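Local structure of nitrite transporter NirC (Salmonella enterica subsp. enterica serovar Typhimurium, 4FC4) at residues P149-V152 against L153-G157; H197-A200 against N201-L204; S55-P58 against L59-A63. The protein carries nitrite across the cytoplasmic membrane, in both uptake and export, as a pentameric channel of the formate/nitrite transporter family. One frame throughout, in Å; residues are numbered along the deposited sequence.

Interaction 1 of 3, residues P149-V152 against L153-G157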
# COMPACT_ATOMS: atom_id res chain seq x y z
N PRO B 149 35.36 5.16 11.88
CA PRO B 149 36.57 4.60 11.18
C PRO B 149 36.43 4.32 9.66
O PRO B 149 35.34 3.95 9.17
CB PRO B 149 36.81 3.25 11.92
CG PRO B 149 36.13 3.42 13.25
CD PRO B 149 34.87 4.22 12.91
N ALA B 150 37.50 4.50 8.91
CA ALA B 150 37.53 4.19 7.47
C ALA B 150 36.87 2.83 7.13
O ALA B 150 36.15 2.70 6.14
CB ALA B 150 38.95 4.19 6.98
N THR B 151 37.12 1.84 7.97
CA THR B 151 36.82 0.47 7.69
C THR B 151 35.33 0.31 7.76
O THR B 151 34.69 -0.20 6.81
CB THR B 151 37.49 -0.42 8.74
OG1 THR B 151 38.82 -0.65 8.33
CG2 THR B 151 36.76 -1.75 8.88
N VAL B 152 34.81 0.83 8.87
CA VAL B 152 33.40 0.83 9.16
C VAL B 152 32.71 1.55 8.01
O VAL B 152 31.73 1.03 7.44
CB VAL B 152 33.10 1.41 10.59
CG1 VAL B 152 31.64 1.89 10.75
CG2 VAL B 152 33.50 0.38 11.70
N LEU B 153 33.27 2.70 7.62
CA LEU B 153 32.59 3.53 6.60
C LEU B 153 32.59 2.85 5.24
O LEU B 153 31.58 2.86 4.52
CB LEU B 153 33.17 4.95 6.54
CG LEU B 153 32.78 5.84 7.72
CD1 LEU B 153 33.28 7.25 7.50
CD2 LEU B 153 31.28 5.89 7.95
N PHE B 154 33.70 2.23 4.90
CA PHE B 154 33.81 1.51 3.63
C PHE B 154 32.74 0.41 3.50
O PHE B 154 31.97 0.36 2.54
CB PHE B 154 35.19 0.90 3.55
CG PHE B 154 35.44 0.15 2.29
CD1 PHE B 154 35.96 0.83 1.17
CD2 PHE B 154 35.24 -1.24 2.24
CE1 PHE B 154 36.21 0.14 -0.02
CE2 PHE B 154 35.50 -1.93 1.07
CZ PHE B 154 35.99 -1.24 -0.07
N PHE B 155 32.69 -0.47 4.49
CA PHE B 155 31.85 -1.63 4.42
C PHE B 155 30.35 -1.27 4.53
O PHE B 155 29.48 -1.92 3.91
CB PHE B 155 32.37 -2.63 5.43
CG PHE B 155 33.56 -3.33 4.95
CD1 PHE B 155 33.47 -4.15 3.81
CD2 PHE B 155 34.81 -3.13 5.54
CE1 PHE B 155 34.62 -4.80 3.32
CE2 PHE B 155 35.93 -3.80 5.07
CZ PHE B 155 35.85 -4.64 3.96
N LYS B 156 30.07 -0.20 5.26
CA LYS B 156 28.74 0.31 5.26
C LYS B 156 28.33 0.90 3.94
O LYS B 156 27.15 0.78 3.50
CB LYS B 156 28.54 1.30 6.38
CG LYS B 156 27.93 0.63 7.56
CD LYS B 156 28.53 1.24 8.78
CE LYS B 156 27.59 2.25 9.36
NZ LYS B 156 27.66 2.07 10.83
N GLY B 157 29.29 1.57 3.31
CA GLY B 157 29.07 2.09 1.97
C GLY B 157 28.93 0.95 0.95
O GLY B 157 28.12 1.01 0.01

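Interaction 2 of 3, residues H197-A200 against N201-L204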
# COMPACT_ATOMS: atom_id res chain seq x y z
N HIS B 197 25.24 6.12 2.28
CA HIS B 197 25.08 6.47 0.86
C HIS B 197 25.87 7.72 0.59
O HIS B 197 25.64 8.73 1.24
CB HIS B 197 23.57 6.64 0.49
CG HIS B 197 23.33 6.78 -1.00
ND1 HIS B 197 22.89 7.91 -1.55
CD2 HIS B 197 23.56 5.88 -2.07
CE1 HIS B 197 22.84 7.77 -2.92
NE2 HIS B 197 23.23 6.51 -3.22
N SER B 198 26.88 7.64 -0.27
CA SER B 198 27.82 8.78 -0.55
C SER B 198 27.08 10.09 -0.96
O SER B 198 27.22 11.13 -0.30
CB SER B 198 28.86 8.39 -1.60
OG SER B 198 28.23 8.17 -2.89
N VAL B 199 26.28 10.03 -2.01
CA VAL B 199 25.49 11.21 -2.47
C VAL B 199 24.49 11.68 -1.41
O VAL B 199 24.33 12.88 -1.15
CB VAL B 199 24.82 10.93 -3.84
CG1 VAL B 199 23.99 12.09 -4.32
CG2 VAL B 199 25.87 10.60 -4.90
N ALA B 200 23.79 10.77 -0.78
CA ALA B 200 22.85 11.20 0.28
C ALA B 200 23.61 11.89 1.44
O ALA B 200 23.10 12.82 2.05
CB ALA B 200 22.01 10.04 0.80
N ASN B 201 24.84 11.45 1.74
CA ASN B 201 25.62 12.08 2.80
C ASN B 201 26.00 13.52 2.44
O ASN B 201 26.02 14.39 3.29
CB ASN B 201 26.88 11.27 3.16
CG ASN B 201 26.60 9.99 3.96
OD1 ASN B 201 27.55 9.22 4.26
ND2 ASN B 201 25.33 9.71 4.28
N MET B 202 26.26 13.75 1.16
CA MET B 202 26.56 15.09 0.65
C MET B 202 25.52 16.11 1.10
O MET B 202 25.90 17.19 1.56
CB MET B 202 26.63 15.12 -0.89
CG MET B 202 27.74 14.29 -1.51
SD MET B 202 27.57 14.13 -3.31
CE MET B 202 28.99 13.12 -3.66
N THR B 203 24.22 15.80 0.98
CA THR B 203 23.20 16.73 1.42
C THR B 203 23.25 16.86 2.96
O THR B 203 23.18 17.95 3.53
CB THR B 203 21.76 16.34 0.94
OG1 THR B 203 21.63 16.54 -0.48
CG2 THR B 203 20.73 17.27 1.59
N LEU B 204 23.39 15.74 3.66
CA LEU B 204 23.38 15.81 5.11
C LEU B 204 24.53 16.70 5.55
O LEU B 204 24.36 17.58 6.42
CB LEU B 204 23.52 14.43 5.72
CG LEU B 204 23.50 14.53 7.24
CD1 LEU B 204 22.14 15.00 7.77
CD2 LEU B 204 23.91 13.16 7.73
O HOH W 1 21.81 14.44 -1.78

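Interaction 3 of 3, residues S55-P58 against L59-A63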
# COMPACT_ATOMS: atom_id res chain seq x y z
N SER B 55 14.18 5.39 19.25
CA SER B 55 13.84 3.97 18.95
C SER B 55 12.96 3.67 17.69
O SER B 55 12.86 2.54 17.27
CB SER B 55 13.19 3.32 20.20
OG SER B 55 11.90 3.85 20.37
N VAL B 56 12.32 4.68 17.11
CA VAL B 56 11.45 4.53 15.97
C VAL B 56 12.05 5.30 14.83
O VAL B 56 11.51 5.32 13.74
CB VAL B 56 9.99 5.08 16.22
CG1 VAL B 56 9.34 4.40 17.41
CG2 VAL B 56 9.93 6.61 16.39
N ARG B 57 13.18 5.94 15.04
CA ARG B 57 13.81 6.71 13.96
C ARG B 57 14.22 5.76 12.80
O ARG B 57 13.93 6.05 11.63
CB ARG B 57 15.02 7.44 14.51
CG ARG B 57 14.97 8.92 14.49
CD ARG B 57 14.85 9.53 15.87
NE ARG B 57 16.05 10.26 16.24
CZ ARG B 57 16.16 11.03 17.33
NH1 ARG B 57 17.30 11.61 17.58
NH2 ARG B 57 15.16 11.24 18.17
N PRO B 58 14.91 4.62 13.09
CA PRO B 58 15.22 3.81 11.87
C PRO B 58 13.99 3.35 11.03
O PRO B 58 14.06 3.32 9.79
CB PRO B 58 16.07 2.63 12.43
CG PRO B 58 16.70 3.18 13.75
CD PRO B 58 15.70 4.19 14.29
N LEU B 59 12.88 3.01 11.69
CA LEU B 59 11.70 2.54 11.01
C LEU B 59 11.09 3.63 10.16
O LEU B 59 10.80 3.43 8.95
CB LEU B 59 10.68 1.96 12.00
CG LEU B 59 9.31 1.56 11.43
CD1 LEU B 59 9.45 0.50 10.35
CD2 LEU B 59 8.41 1.11 12.57
N VAL B 60 10.91 4.79 10.78
CA VAL B 60 10.23 5.87 10.11
C VAL B 60 11.09 6.52 9.04
O VAL B 60 10.64 6.80 7.91
CB VAL B 60 9.70 6.90 11.14
CG1 VAL B 60 9.23 8.22 10.44
CG2 VAL B 60 8.57 6.25 11.98
N MET B 61 12.33 6.78 9.39
CA MET B 61 13.23 7.38 8.45
C MET B 61 13.46 6.40 7.28
O MET B 61 13.62 6.84 6.17
CB MET B 61 14.54 7.76 9.13
CG MET B 61 14.37 8.92 10.07
SD MET B 61 15.90 9.36 10.89
CE MET B 61 16.81 10.20 9.59
N GLY B 62 13.44 5.09 7.53
CA GLY B 62 13.67 4.11 6.47
C GLY B 62 12.45 4.06 5.58
O GLY B 62 12.57 4.12 4.37
N ALA B 63 11.27 3.97 6.19
CA ALA B 63 10.03 3.83 5.46
C ALA B 63 9.70 5.07 4.58
O ALA B 63 8.85 5.00 3.70
CB ALA B 63 8.87 3.50 6.42

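Interaction 1 of 3, residues P149-V152 against L153-G157
Lys156 lays the aliphatic part of its side chain alongside Val152, one helical turn earlier, the two side chains pointing the same way. The touching atoms are Lys156 CD and Val152 CG1, 3.7 Å apart. Val152 CG1, anti to the backbone N (chi1 160°), lies beside the carbonyl carbon, the side on which Lys156 CD approaches. The lysine chain bends at chi2, chi3 and chi4, which brings CD beside the valine methyl. Beneath this apolar overlap, Lys156 N donates to Val152 O at 3.0 Å. On the adjoining side of the turn, Thr151 and Phe155 meet more loosely: the methyl Thr151 CG2 is 4.1 Å from Phe155 CD2, the side chains crossing at a slant. Phe155 CD2 also comes within 3.2 Å of Thr151 O, which lies obliquely to the ring, while Phe155 N donates to the same oxygen in a nearly straight bond of 169°. The consecutive phenylalanines also meet: Phe154 CD2 lies 3.5 Å above the plane of the Phe155 ring, over its centre. Residues 150-157 form the first two turns of helix 150-172. Pro149 takes the N-cap position, and its carbonyl opens the i to i+4 ladder by accepting from Leu153 N at 2.9 Å; Phe154 N follows onto Ala150 O at 2.8 Å. Around this helix start, Ala150 and Leu153 pack on Trp228 and Phe154 on Leu235, all of helix 219-248 in the same chain, whereas Thr151 and Phe155 face Trp125 of a neighbouring subunit, the Phe155 ring meeting that indole with the planes at about 55°.

Interaction 2 of 3, residues H197-A200 against N201-L204
Met202 reaches back along the helix to Val199, its methyl CE 4.2 Å from Val199 CG2 and its sulfur SD 3.7 Å from Val199 CA. Its CG is turned away from its own carbonyl carbon (chi1 -63°), and the extended chain beyond then runs over the preceding turn, where it crosses the valine at an angle. The backbone underneath is the start of helix 198-209. Asn201 N donates to His197 O at 2.9 Å and Met202 N to Ser198 O at 3.1 Å, while Ala200 O receives only weak bonds from Thr203 N and Leu204 N. A water donates to Val199 O at 3.0 Å and also pairs with Thr203 OG1, linking residues one turn apart. His197 is the N-cap: its ND1 accepts from Ala200 N at 3.1 Å, with the donor 34° out of the imidazole plane, and Ala200 CB sits at the ring edge. The far nitrogen, NE2, is hydrogen-bonded to Thr81 OG1 of helix 80-93, so the ring is held from both ends. Ser198 N is bonded to Asn233 OD1, which fixes the first turn against helix 219-248. Buried near the middle of the chain, the segment is surrounded by helices: Met202 and Thr203 pack on helix 98-125, Ala200 on helix 24-51, Ser198 on helix 219-248 and Leu204 on helix 137-147.

Interaction 3 of 3, residues S55-P58 against L59-A63
Helix 57-63, a short helix at the surface of the protomer, is held by i to i+4 bonds and one side-chain overlap. Arg57 and Met61, a turn apart, run side by side and point the same way, and their nearest side-chain atoms are Arg57 CG and Met61 SD at 3.7 Å. The methionine reaches the arginine methylenes because its CG lies anti to its own carbonyl carbon (chi1 -70°), beside the backbone N and thus on the side of the preceding turn. Its CB and CG also press on the carbonyl of Arg57, with CB 3.1 Å from Arg57 O, the oxygen that accepts from Met61 N at 2.8 Å. Beyond the overlap the arginine bends at chi2 and chi3, and its NH2 is hydrogen-bonded to Leu52 O in the preceding loop, which anchors the guanidinium while the methylenes remain against the sulfur. Met61 packs farther out on Ile45 and Phe46 of helix 24-51. On another side of the turn, Pro58 and Leu59 reach a neighbouring subunit, packing on its Leu51 and Leu48 respectively, so this short helix contributes to the contact between protomers. Val56 O accepts from Val60 N at 3.1 Å in a nearly straight bond of 167°; Val60 CG2 also lies 3.6 Å from that oxygen. The bond from Gly62 is less regular: Gly62 N is 2.9 Å from Pro58 O but stands 42° out of the plane of that carbonyl.

In the fold
Along the chain interaction 3 comes first, then interaction 1, then interaction 2. Interactions 1 and 2 open helices 150-172 and 198-209, while interaction 3 spans the short helix 57-63. None touches another. Interactions 1 and 2 have centres 14 Å apart, 2 and 3 18 Å, and 1 and 3 22 Å. Interactions 1 and 3 lie at the surface where protomers of the pentamer meet, whereas interaction 2, its centre about 6 Å from that of the chain, lies inside one protomer. Helix 219-248 ties interactions 1 and 2 together, Asn233 bonding to Gly157 O and Ser198 N, while helix 24-51 joins interactions 2 and 3, Phe46 packing on both Leu204 and Met61.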